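De Novo Protein OR329 (PDB 4HXT) has no natural function: it is a computationally designed armadillo-repeat protein, apparently made as a building block for self-assembling cyclic homo-oligomers. Local coordinates at residues L11-D15 with S16-K20; A23-L26 with A27-A30. All coordinates share one frame; numbering follows the deposited sequence.

Interaction 1 of 2, residues L11-D15 with S16-K20; sequences LTSTD and SETQK
Asp15 OD1 accepts from the backbone N of Glu17 at 2.8 Å, the shortest hydrogen bond between 11-15 and 16-20. The carboxylate is met on its anti side, 23° out of its plane, and the hydrogen bond is distinctly bent. With CG anti to the backbone N (chi1 -172°), the Asp15 carboxylate swings back over the first turn of helix 16-30, where OD1 also lies against CB of Glu17 at 3.1 Å. Asp15 is thus the N-cap of that helix, and its negative charge at the helix start would suit the helix dipole. Its own carbonyl opens the helical ladder, Asp15 O taking the N-H of Gln19. The loop before the cap contains an ST turn: Ser13 OG accepts from Asp15 N at 3.2 Å, nearly straight, while its CB rests on CG2 of Thr18 at 3.5 Å. A water joins Ser13 OG to Thr18 OG1. Gln19 reaches further back, to Leu11 at the start of the loop. Its NE2 donates to Leu11 O at 2.9 Å, the acceptor only 10° out of the amide plane, and its CG sits against Ser13 O at 3.3 Å. The other end of that amide, Gln19 OE1, accepts a hydrogen bond from a second water, which also donates to Thr14 O. Leu11 packs on Val48, Leu49 and Leu52 of helix 45-52 and on Leu26 of helix 16-30, whereas Ser16 OG bonds to Asp57. Along the helix surface, Lys20 NZ and Glu17 OE2 form a salt bridge of 2.6 Å.

Interaction 2 of 2, residues A23-L26 with A27-A30; sequences ARDL and AEIA
Ala27 N donates to Ala23 O at 2.8 Å, the first of four successive i to i+4 backbone bonds; Glu28 to Arg24, Ile29 to Asp25 and Ala30 to Leu26 follow. Side chains pack against the same carbonyls. Ile29 CG1, placed beside its own backbone N (chi1 -67°), presses on Asp25 O at 3.1 Å, and the methyl CB of Ala30 meets Leu26 O at 3.3 Å. These turns belong to helix 16-30 of the armadillo array. Leu26 and Ile29 lean on Leu7 of helix 3-10 and Ile40 of helix 34-42, while Ala27 and Ala30 let helix 58-71 come close, touching Arg66 and Asn70. Asn70 also donates its side-chain amide to Ala27 O. The charged side chains gather on a more open face. Arg24 and Glu28 run side by side, pointing the same way, but meet through CG of Arg24 and OE2 of Glu28 at 3.8 Å; the guanidinium instead forms a salt bridge with Glu21. Asp25 OD1 and Glu28 OE1 stand 4.1 Å apart, like charges with their carboxylate planes turned 81° to each other, an approach that probably costs some electrostatic energy.

Both contacts hold helix 16-30, interaction 1 at its start and interaction 2 in its last turns, with centres about 14 Å apart. They meet through Leu11, whose CD1 lies 3.4 Å from CD1 of Leu26, so the hydrophobic end of the loop joins the core that the later turns help to form. Interaction 1 is a surface contact in which side-chain amide, carboxylate and hydroxyl groups serve backbone groups at the junction of two helices, and two waters add bridges. Interaction 2 is partly buried: the hydrogen bonds between its two segments are all backbone to backbone, and small or aliphatic residues face the neighbouring helices, leaving the charged residues to the more open side.

Interaction 1 of 2, residues L11-D15 with S16-K20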
loop_
_atom_site.group_PDB
_atom_site.type_symbol
_atom_site.label_atom_id
_atom_site.label_comp_id
_atom_site.label_asym_id
_atom_site.label_seq_id
_atom_site.Cartn_x
_atom_site.Cartn_y
_atom_site.Cartn_z
ATOM N N LEU A 11 19.262 17.338 -24.937
ATOM C CA LEU A 11 19.832 16.520 -23.880
ATOM C C LEU A 11 20.886 15.598 -24.468
ATOM O O LEU A 11 21.805 15.158 -23.784
ATOM C CB LEU A 11 18.748 15.673 -23.215
ATOM C CG LEU A 11 17.724 16.432 -22.374
ATOM C CD1 LEU A 11 16.610 15.481 -21.942
ATOM C CD2 LEU A 11 18.420 17.054 -21.163
ATOM N N THR A 12 20.715 15.349 -25.732
ATOM C CA THR A 12 21.660 14.429 -26.464
ATOM C C THR A 12 22.803 15.162 -27.099
ATOM O O THR A 12 23.610 14.524 -27.725
ATOM C CB THR A 12 20.927 13.692 -27.621
ATOM O OG1 THR A 12 20.366 14.640 -28.542
ATOM C CG2 THR A 12 19.838 12.828 -27.057
ATOM N N SER A 13 22.943 16.457 -26.877
ATOM C CA SER A 13 24.070 17.229 -27.395
ATOM C C SER A 13 25.375 16.640 -26.866
ATOM O O SER A 13 25.395 15.983 -25.823
ATOM C CB SER A 13 23.963 18.697 -26.967
ATOM O OG SER A 13 25.106 19.425 -27.391
ATOM N N THR A 14 26.462 16.866 -27.595
ATOM C CA THR A 14 27.764 16.345 -27.187
ATOM C C THR A 14 28.494 17.365 -26.326
ATOM O O THR A 14 29.601 17.117 -25.843
ATOM C CB THR A 14 28.647 15.998 -28.406
ATOM O OG1 THR A 14 28.715 17.124 -29.288
ATOM C CG2 THR A 14 28.079 14.799 -29.156
ATOM N N ASP A 15 27.853 18.513 -26.137
ATOM C CA ASP A 15 28.409 19.588 -25.330
ATOM C C ASP A 15 27.750 19.550 -23.952
ATOM O O ASP A 15 26.544 19.745 -23.838
ATOM C CB ASP A 15 28.129 20.938 -25.999
ATOM C CG ASP A 15 28.854 22.087 -25.322
ATOM O OD1 ASP A 15 28.962 22.078 -24.079
ATOM O OD2 ASP A 15 29.308 23.006 -26.034
ATOM N N SER A 16 28.540 19.299 -22.911
ATOM C CA SER A 16 28.004 19.247 -21.551
ATOM C C SER A 16 27.218 20.505 -21.197
ATOM O O SER A 16 26.201 20.431 -20.508
ATOM C CB SER A 16 29.131 19.056 -20.529
ATOM O OG SER A 16 29.528 17.701 -20.453
ATOM N N GLU A 17 27.691 21.656 -21.664
ATOM C CA GLU A 17 27.014 22.920 -21.392
ATOM C C GLU A 17 25.584 22.885 -21.920
ATOM O O GLU A 17 24.654 23.312 -21.242
ATOM C CB GLU A 17 27.762 24.090 -22.042
ATOM C CG GLU A 17 29.173 24.284 -21.527
ATOM C CD GLU A 17 29.229 24.422 -20.017
ATOM O OE1 GLU A 17 28.685 25.411 -19.480
ATOM O OE2 GLU A 17 29.818 23.532 -19.366
ATOM N N THR A 18 25.421 22.378 -23.137
ATOM C CA THR A 18 24.103 22.288 -23.749
ATOM C C THR A 18 23.247 21.282 -22.979
ATOM O O THR A 18 22.086 21.546 -22.678
ATOM C CB THR A 18 24.210 21.835 -25.216
ATOM O OG1 THR A 18 25.081 22.726 -25.923
ATOM C CG2 THR A 18 22.839 21.835 -25.881
ATOM N N GLN A 19 23.835 20.135 -22.657
ATOM C CA GLN A 19 23.132 19.085 -21.930
ATOM C C GLN A 19 22.627 19.551 -20.568
ATOM O O GLN A 19 21.452 19.388 -20.238
ATOM C CB GLN A 19 24.044 17.885 -21.708
ATOM C CG GLN A 19 24.347 17.068 -22.941
ATOM C CD GLN A 19 25.079 15.799 -22.580
ATOM O OE1 GLN A 19 26.155 15.843 -21.988
ATOM N NE2 GLN A 19 24.493 14.655 -22.917
ATOM N N LYS A 20 23.538 20.114 -19.773
ATOM C CA LYS A 20 23.230 20.614 -18.434
ATOM C C LYS A 20 22.099 21.625 -18.461
ATOM O O LYS A 20 21.192 21.597 -17.624
ATOM C CB LYS A 20 24.447 21.284 -17.811
ATOM C CG LYS A 20 25.588 20.340 -17.504
ATOM C CD LYS A 20 26.760 21.061 -16.846
ATOM C CE LYS A 20 27.611 21.814 -17.861
ATOM N NZ LYS A 20 28.834 22.384 -17.223
HETATM O O HOH W 1 25.122 21.851 -28.762
HETATM O O HOH W 2 29.179 15.697 -23.105
#

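Interaction 2 of 2, residues A23-L26 with A27-A30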
loop_
_atom_site.group_PDB
_atom_site.type_symbol
_atom_site.label_atom_id
_atom_site.label_comp_id
_atom_site.label_asym_id
_atom_site.label_seq_id
_atom_site.Cartn_x
_atom_site.Cartn_y
_atom_site.Cartn_z
ATOM N N ALA A 23 18.720 19.996 -19.416
ATOM C CA ALA A 23 18.230 19.271 -18.254
ATOM C C ALA A 23 17.745 20.268 -17.209
ATOM O O ALA A 23 16.719 20.055 -16.566
ATOM C CB ALA A 23 19.339 18.404 -17.673
ATOM N N ARG A 24 18.486 21.358 -17.047
ATOM C CA ARG A 24 18.125 22.377 -16.071
ATOM C C ARG A 24 16.793 23.014 -16.459
ATOM O O ARG A 24 15.920 23.207 -15.611
ATOM C CB ARG A 24 19.237 23.427 -15.982
ATOM C CG ARG A 24 19.207 24.257 -14.716
ATOM C CD ARG A 24 20.605 24.699 -14.299
ATOM N NE ARG A 24 21.303 25.474 -15.323
ATOM C CZ ARG A 24 22.311 25.013 -16.060
ATOM N NH1 ARG A 24 22.746 23.771 -15.895
ATOM N NH2 ARG A 24 22.902 25.802 -16.947
ATOM N N ASP A 25 16.623 23.323 -17.742
ATOM C CA ASP A 25 15.372 23.918 -18.195
ATOM C C ASP A 25 14.225 22.928 -18.021
ATOM O O ASP A 25 13.110 23.316 -17.684
ATOM C CB ASP A 25 15.466 24.359 -19.661
ATOM C CG ASP A 25 16.430 25.512 -19.861
ATOM O OD1 ASP A 25 16.477 26.405 -18.991
ATOM O OD2 ASP A 25 17.131 25.535 -20.893
ATOM N N LEU A 26 14.497 21.646 -18.246
ATOM C CA LEU A 26 13.463 20.632 -18.083
ATOM C C LEU A 26 13.106 20.498 -16.603
ATOM O O LEU A 26 11.946 20.287 -16.251
ATOM C CB LEU A 26 13.936 19.288 -18.649
ATOM C CG LEU A 26 13.873 19.180 -20.177
ATOM C CD1 LEU A 26 14.610 17.941 -20.655
ATOM C CD2 LEU A 26 12.414 19.135 -20.615
ATOM N N ALA A 27 14.105 20.630 -15.736
ATOM C CA ALA A 27 13.874 20.539 -14.297
ATOM C C ALA A 27 12.940 21.677 -13.875
ATOM O O ALA A 27 11.992 21.468 -13.111
ATOM C CB ALA A 27 15.200 20.631 -13.546
ATOM N N GLU A 28 13.209 22.877 -14.384
ATOM C CA GLU A 28 12.381 24.040 -14.076
ATOM C C GLU A 28 10.960 23.821 -14.580
ATOM O O GLU A 28 9.995 24.099 -13.873
ATOM C CB GLU A 28 12.978 25.301 -14.708
ATOM C CG GLU A 28 13.933 26.049 -13.789
ATOM C CD GLU A 28 15.048 26.762 -14.535
ATOM O OE1 GLU A 28 14.753 27.505 -15.495
ATOM O OE2 GLU A 28 16.224 26.579 -14.154
ATOM N N ILE A 29 10.835 23.314 -15.802
ATOM C CA ILE A 29 9.524 23.048 -16.376
ATOM C C ILE A 29 8.787 22.004 -15.540
ATOM O O ILE A 29 7.570 22.085 -15.355
ATOM C CB ILE A 29 9.638 22.531 -17.829
ATOM C CG1 ILE A 29 10.190 23.638 -18.735
ATOM C CG2 ILE A 29 8.274 22.066 -18.325
ATOM C CD1 ILE A 29 10.304 23.246 -20.196
ATOM N N ALA A 30 9.535 21.029 -15.029
ATOM C CA ALA A 30 8.956 19.967 -14.215
ATOM C C ALA A 30 8.470 20.476 -12.863
ATOM O O ALA A 30 7.564 19.895 -12.271
ATOM C CB ALA A 30 9.970 18.845 -14.018
#